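Local coordinates for protein eukaryotic translation initiation factor 5A-2 (Arabidopsis thaliana, PDB 3HKS) that promotes translation elongation and termination by binding the ribosome between its exit and peptidyl sites and rescuing it when stalled, notably on polyproline-containing peptides, at residues 93-98 / 157-162; 109-114 / 144-149. One frame throughout, in Å; residues are numbered along the deposited sequence.

Contact 1. Residues 93-98 / 157-162. With EDO (1,2-ethanediol), chain F.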
loop_
_atom_site.group_PDB
_atom_site.type_symbol
_atom_site.label_atom_id
_atom_site.label_comp_id
_atom_site.label_asym_id
_atom_site.label_seq_id
_atom_site.Cartn_x
_atom_site.Cartn_y
_atom_site.Cartn_z
ATOM N N VAL A 93 -2.104 3.155 -5.437
ATOM C CA VAL A 93 -1.988 2.122 -4.414
ATOM C C VAL A 93 -2.658 0.872 -4.965
ATOM O O VAL A 93 -3.827 0.901 -5.338
ATOM C CB VAL A 93 -2.623 2.527 -3.041
ATOM C CG1 VAL A 93 -2.463 1.388 -2.005
ATOM C CG2 VAL A 93 -1.999 3.822 -2.505
ATOM N N ASN A 94 -1.899 -0.216 -5.036
ATOM C CA ASN A 94 -2.424 -1.449 -5.598
ATOM C C ASN A 94 -2.353 -2.605 -4.615
ATOM O O ASN A 94 -1.487 -2.640 -3.756
ATOM C CB ASN A 94 -1.694 -1.781 -6.897
ATOM C CG ASN A 94 -2.144 -0.911 -8.058
ATOM O OD1 ASN A 94 -1.361 -0.121 -8.594
ATOM N ND2 ASN A 94 -3.415 -1.051 -8.456
ATOM N N ARG A 95 -3.296 -3.530 -4.731
ATOM C CA ARG A 95 -3.254 -4.771 -3.982
ATOM C C ARG A 95 -3.393 -5.897 -4.998
ATOM O O ARG A 95 -4.371 -5.941 -5.753
ATOM C CB ARG A 95 -4.346 -4.829 -2.901
ATOM C CG ARG A 95 -4.206 -6.024 -1.924
ATOM C CD ARG A 95 -5.224 -5.979 -0.772
ATOM N NE ARG A 95 -5.710 -7.322 -0.433
ATOM C CZ ARG A 95 -5.589 -7.910 0.758
ATOM N NH1 ARG A 95 -5.011 -7.279 1.772
ATOM N NH2 ARG A 95 -6.065 -9.138 0.940
ATOM N N VAL A 96 -2.383 -6.765 -5.050
ATOM C CA VAL A 96 -2.343 -7.866 -6.009
ATOM C C VAL A 96 -2.097 -9.201 -5.284
ATOM O O VAL A 96 -1.245 -9.290 -4.396
ATOM C CB VAL A 96 -1.290 -7.608 -7.127
ATOM C CG1 VAL A 96 -1.265 -8.747 -8.151
ATOM C CG2 VAL A 96 -1.581 -6.299 -7.848
ATOM N N ASP A 97 -2.878 -10.213 -5.653
ATOM C CA ASP A 97 -2.717 -11.583 -5.150
ATOM C C ASP A 97 -1.821 -12.398 -6.091
ATOM O O ASP A 97 -1.972 -12.333 -7.313
ATOM C CB ASP A 97 -4.082 -12.274 -4.979
ATOM C CG ASP A 97 -4.879 -11.742 -3.779
ATOM O OD1 ASP A 97 -4.340 -10.974 -2.963
ATOM O OD2 ASP A 97 -6.060 -12.107 -3.634
ATOM N N TYR A 98 -0.882 -13.140 -5.505
ATOM C CA TYR A 98 -0.009 -14.056 -6.239
ATOM C C TYR A 98 0.041 -15.424 -5.555
ATOM O O TYR A 98 0.044 -15.512 -4.338
ATOM C CB TYR A 98 1.424 -13.541 -6.265
ATOM C CG TYR A 98 1.647 -12.135 -6.755
ATOM C CD1 TYR A 98 1.475 -11.050 -5.906
ATOM C CD2 TYR A 98 2.092 -11.895 -8.057
ATOM C CE1 TYR A 98 1.714 -9.754 -6.340
ATOM C CE2 TYR A 98 2.330 -10.599 -8.513
ATOM C CZ TYR A 98 2.137 -9.528 -7.646
ATOM O OH TYR A 98 2.365 -8.238 -8.068
ATOM N N ILE A 157 4.081 -7.411 1.737
ATOM C CA ILE A 157 3.186 -8.566 1.843
ATOM C C ILE A 157 2.254 -8.296 3.019
ATOM O O ILE A 157 2.710 -8.126 4.138
ATOM C CB ILE A 157 3.963 -9.907 2.009
ATOM C CG1 ILE A 157 4.706 -10.253 0.703
ATOM C CG2 ILE A 157 3.004 -11.044 2.441
ATOM C CD1 ILE A 157 5.799 -11.383 0.839
ATOM N N CYS A 158 0.957 -8.249 2.750
ATOM C CA CYS A 158 -0.015 -7.757 3.728
ATOM C C CYS A 158 -1.091 -8.789 4.122
ATOM O O CYS A 158 -1.814 -8.585 5.098
ATOM C CB CYS A 158 -0.670 -6.453 3.207
ATOM S SG CYS A 158 -1.696 -6.703 1.703
ATOM N N ALA A 159 -1.195 -9.889 3.379
ATOM C CA ALA A 159 -2.102 -10.989 3.737
ATOM C C ALA A 159 -1.633 -12.321 3.158
ATOM O O ALA A 159 -0.936 -12.352 2.153
ATOM C CB ALA A 159 -3.532 -10.693 3.291
ATOM N N VAL A 160 -2.017 -13.416 3.812
ATOM C CA VAL A 160 -1.679 -14.764 3.375
ATOM C C VAL A 160 -2.883 -15.671 3.605
ATOM O O VAL A 160 -3.456 -15.671 4.686
ATOM C CB VAL A 160 -0.444 -15.330 4.139
ATOM C CG1 VAL A 160 -0.148 -16.795 3.721
ATOM C CG2 VAL A 160 0.787 -14.449 3.924
ATOM N N LYS A 161 -3.251 -16.457 2.598
ATOM C CA LYS A 161 -4.293 -17.480 2.758
ATOM C C LYS A 161 -3.945 -18.757 1.997
ATOM O O LYS A 161 -3.247 -18.714 0.983
ATOM C CB LYS A 161 -5.655 -16.960 2.294
ATOM C CG LYS A 161 -5.708 -16.603 0.817
ATOM C CD LYS A 161 -7.085 -16.099 0.376
ATOM C CE LYS A 161 -6.992 -15.427 -0.998
ATOM N NZ LYS A 161 -8.302 -15.390 -1.721
ATOM N N GLU A 162 -4.434 -19.892 2.490
ATOM C CA GLU A 162 -4.377 -21.130 1.714
ATOM C C GLU A 162 -5.685 -21.386 0.986
ATOM O O GLU A 162 -6.764 -21.132 1.522
ATOM C CB GLU A 162 -3.960 -22.326 2.567
ATOM C CG GLU A 162 -4.829 -22.609 3.760
ATOM C CD GLU A 162 -4.789 -24.071 4.139
ATOM O OE1 GLU A 162 -5.433 -24.881 3.432
ATOM O OE2 GLU A 162 -4.105 -24.403 5.132
HETATM C C1 EDO F . 8.513 -7.500 1.154
HETATM O O1 EDO F . 9.946 -7.447 0.992
HETATM C C2 EDO F . 8.160 -7.750 2.617
HETATM O O2 EDO F . 6.778 -7.461 2.878
#
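Arg-95 runs out from its strand with CG anti to the backbone N (chi1 -171°) and stays extended until a bend at chi3 (142°) carries the guanidinium across to Cys-158 and Ala-159. Cys-158 meets it with SG set between its own backbone N and carbonyl carbon. The two strands are not neighbours in the sheet: strand 142-151 lies between them, pairing with both, and the axes come no closer than 9.0 Å and are inclined at 39°. The long arginine side chain spans the gap, and a thiol and a methyl suffice to meet it. NH1 of Arg-95 lies 3.4 Å from SG of Cys-158, and NH2 of Arg-95 rests 3.8 Å from CB of Ala-159; both partners approach the guanidinium obliquely. The small methyl of Ala-159 lets the flat group settle close to the strand, and Arg-95 also rests on Ser-147 of strand 142-151.

Farther along, Asp-97 faces the extended chain of Lys-161. OD2 of Asp-97 is 4.4 Å from NZ of Lys-161, too far for a salt bridge, whereas OD1 of Asp-97 is hydrogen-bonded to Ser-147 on the intervening strand. At the other end, the backbone N of Ile-157 donates a nearly straight bond to O2 of 1,2-ethanediol, 2.9 Å away, a molecule probably from the crystallisation liquor that is also bonded to Lys-123 N.

Charged ends thus lie beside a thiol and a methyl on the exposed face of an OB-fold sheet, where van der Waals packing and a loose electrostatic attraction probably do more than directed bonds between the two strands.

Contact 2. Residues 109-114 / 144-149; sequences VSLLTD and IVVSVM
Leu-111 reaches two valines of strand 144-149 at once with its forked end, crossing Val-146 at about a right angle and Val-148 obliquely. Each methyl has its own target. CD2 of Leu-111 lies 4.1 Å from CB of Val-146, with CG2 of the same valine almost as near, while CD1 of Leu-111 meets CG2 of Val-148, also at 4.1 Å. The leucine places its CG anti to the carbonyl carbon (chi1 -62°), which directs the fork at the opposing strand. Both valines have CG1 anti to the backbone N; Val-146 offers CB and CG2 to Leu-111, Val-148 its CG2.

Residue types follow from the alternation of a strand. Val-146 and Val-148, two positions apart, point toward Leu-111, whereas Val-145 and Ser-147 beside and between them point away, to the opposite face. Branched valines suit the extended backbone, and leucine, one carbon longer, spans strands whose nearest CA atoms, those of Leu-111 and Val-146, are 8.2 Å apart. All three side chains are buried. Met-134 of helix 128-139 packs on Val-146 and Leu-122 on Val-148, extending the apolar cluster.

Aliphatic side chains converging from curled strands, with a helix closing over them, make up the hydrophobic core typical of the OB-fold barrel, here in the C-terminal half of eIF-5A.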
loop_
_atom_site.group_PDB
_atom_site.type_symbol
_atom_site.label_atom_id
_atom_site.label_comp_id
_atom_site.label_asym_id
_atom_site.label_seq_id
_atom_site.Cartn_x
_atom_site.Cartn_y
_atom_site.Cartn_z
ATOM N N VAL A 109 11.087 -14.548 -1.753
ATOM C CA VAL A 109 9.837 -15.196 -2.081
ATOM C C VAL A 109 9.685 -15.192 -3.609
ATOM O O VAL A 109 10.011 -14.195 -4.275
ATOM C CB VAL A 109 8.683 -14.493 -1.320
ATOM C CG1 VAL A 109 7.351 -14.852 -1.854
ATOM C CG2 VAL A 109 8.764 -14.844 0.177
ATOM N N SER A 110 9.251 -16.322 -4.160
ATOM C CA SER A 110 8.964 -16.401 -5.583
ATOM C C SER A 110 7.468 -16.497 -5.781
ATOM O O SER A 110 6.800 -17.364 -5.198
ATOM C CB SER A 110 9.691 -17.584 -6.230
ATOM O OG SER A 110 9.460 -17.621 -7.622
ATOM N N LEU A 111 6.943 -15.591 -6.599
ATOM C CA LEU A 111 5.509 -15.437 -6.773
ATOM C C LEU A 111 5.139 -15.630 -8.237
ATOM O O LEU A 111 5.838 -15.162 -9.141
ATOM C CB LEU A 111 5.057 -14.056 -6.272
ATOM C CG LEU A 111 5.264 -13.715 -4.785
ATOM C CD1 LEU A 111 4.868 -12.252 -4.462
ATOM C CD2 LEU A 111 4.497 -14.693 -3.884
ATOM N N LEU A 112 4.038 -16.337 -8.460
ATOM C CA LEU A 112 3.543 -16.578 -9.804
ATOM C C LEU A 112 2.656 -15.421 -10.250
ATOM O O LEU A 112 1.733 -15.002 -9.559
ATOM C CB LEU A 112 2.810 -17.920 -9.919
ATOM C CG LEU A 112 2.258 -18.360 -11.289
ATOM C CD1 LEU A 112 3.344 -18.556 -12.363
ATOM C CD2 LEU A 112 1.435 -19.639 -11.141
ATOM N N THR A 113 2.976 -14.936 -11.437
ATOM C CA THR A 113 2.392 -13.749 -12.041
ATOM C C THR A 113 1.212 -14.147 -12.977
ATOM O O THR A 113 1.214 -15.256 -13.525
ATOM C CB THR A 113 3.555 -13.072 -12.779
ATOM O OG1 THR A 113 4.147 -12.056 -11.949
ATOM C CG2 THR A 113 3.178 -12.567 -14.058
ATOM N N ASP A 114 0.210 -13.274 -13.142
ATOM C CA ASP A 114 -0.960 -13.598 -14.007
ATOM C C ASP A 114 -0.645 -13.776 -15.507
ATOM O O ASP A 114 -1.475 -14.303 -16.268
ATOM C CB ASP A 114 -2.149 -12.629 -13.809
ATOM C CG ASP A 114 -1.819 -11.179 -14.177
ATOM O OD1 ASP A 114 -0.832 -10.932 -14.900
ATOM O OD2 ASP A 114 -2.563 -10.272 -13.741
ATOM N N ILE A 144 -0.857 -21.527 -1.654
ATOM C CA ILE A 144 -0.800 -20.322 -0.828
ATOM C C ILE A 144 -0.883 -19.095 -1.713
ATOM O O ILE A 144 -0.144 -18.973 -2.692
ATOM C CB ILE A 144 0.477 -20.289 0.068
ATOM C CG1 ILE A 144 0.516 -21.473 1.062
ATOM C CG2 ILE A 144 0.631 -18.940 0.789
ATOM C CD1 ILE A 144 -0.517 -21.402 2.237
ATOM N N VAL A 145 -1.810 -18.203 -1.369
ATOM C CA VAL A 145 -2.014 -16.936 -2.074
ATOM C C VAL A 145 -1.540 -15.797 -1.181
ATOM O O VAL A 145 -1.929 -15.698 -0.021
ATOM C CB VAL A 145 -3.501 -16.731 -2.513
ATOM C CG1 VAL A 145 -3.683 -15.401 -3.243
ATOM C CG2 VAL A 145 -3.941 -17.859 -3.421
ATOM N N VAL A 146 -0.703 -14.937 -1.744
ATOM C CA VAL A 146 -0.050 -13.855 -1.016
ATOM C C VAL A 146 -0.546 -12.532 -1.596
ATOM O O VAL A 146 -0.450 -12.314 -2.809
ATOM C CB VAL A 146 1.509 -13.963 -1.163
ATOM C CG1 VAL A 146 2.226 -12.799 -0.496
ATOM C CG2 VAL A 146 2.012 -15.294 -0.603
ATOM N N SER A 147 -1.095 -11.671 -0.736
ATOM C CA SER A 147 -1.507 -10.318 -1.134
ATOM C C SER A 147 -0.367 -9.327 -0.934
ATOM O O SER A 147 0.247 -9.292 0.123
ATOM C CB SER A 147 -2.730 -9.854 -0.337
ATOM O OG SER A 147 -3.787 -10.798 -0.416
ATOM N N VAL A 148 -0.087 -8.537 -1.965
ATOM C CA VAL A 148 0.974 -7.542 -1.924
ATOM C C VAL A 148 0.369 -6.142 -2.083
ATOM O O VAL A 148 -0.387 -5.879 -3.031
ATOM C CB VAL A 148 2.045 -7.799 -3.026
ATOM C CG1 VAL A 148 3.101 -6.688 -3.045
ATOM C CG2 VAL A 148 2.711 -9.196 -2.842
ATOM N N MET A 149 0.696 -5.252 -1.149
ATOM C CA MET A 149 0.331 -3.839 -1.274
ATOM C C MET A 149 1.516 -3.054 -1.823
ATOM O O MET A 149 2.618 -3.146 -1.303
ATOM C CB MET A 149 -0.139 -3.263 0.061
ATOM C CG MET A 149 -0.877 -1.900 -0.085
ATOM S SD MET A 149 -1.470 -1.271 1.497
ATOM C CE MET A 149 0.053 -0.976 2.369
#

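In the fold
From the N terminus, the chain first builds the SH3-like part and then enters strand 87-103, which carries residues 93-98 and opens contact 1. Strand 109-112 follows, opening contact 2 and pairing antiparallel with strand 87-103. After helix 128-139 the chain returns in strand 142-151, where residues 144-149 close the loop of contact 2 over 29 intervening residues. Strand 154-163 then brings residues 157-162 back to close contact 1, whose longer loop of 58 residues encloses the shorter one. The contacts lie on opposite faces of strand 142-151: contact 1 passes over its outer face, and contact 2 is made by its core-facing side chains. Together they join four strands of one OB-fold sheet.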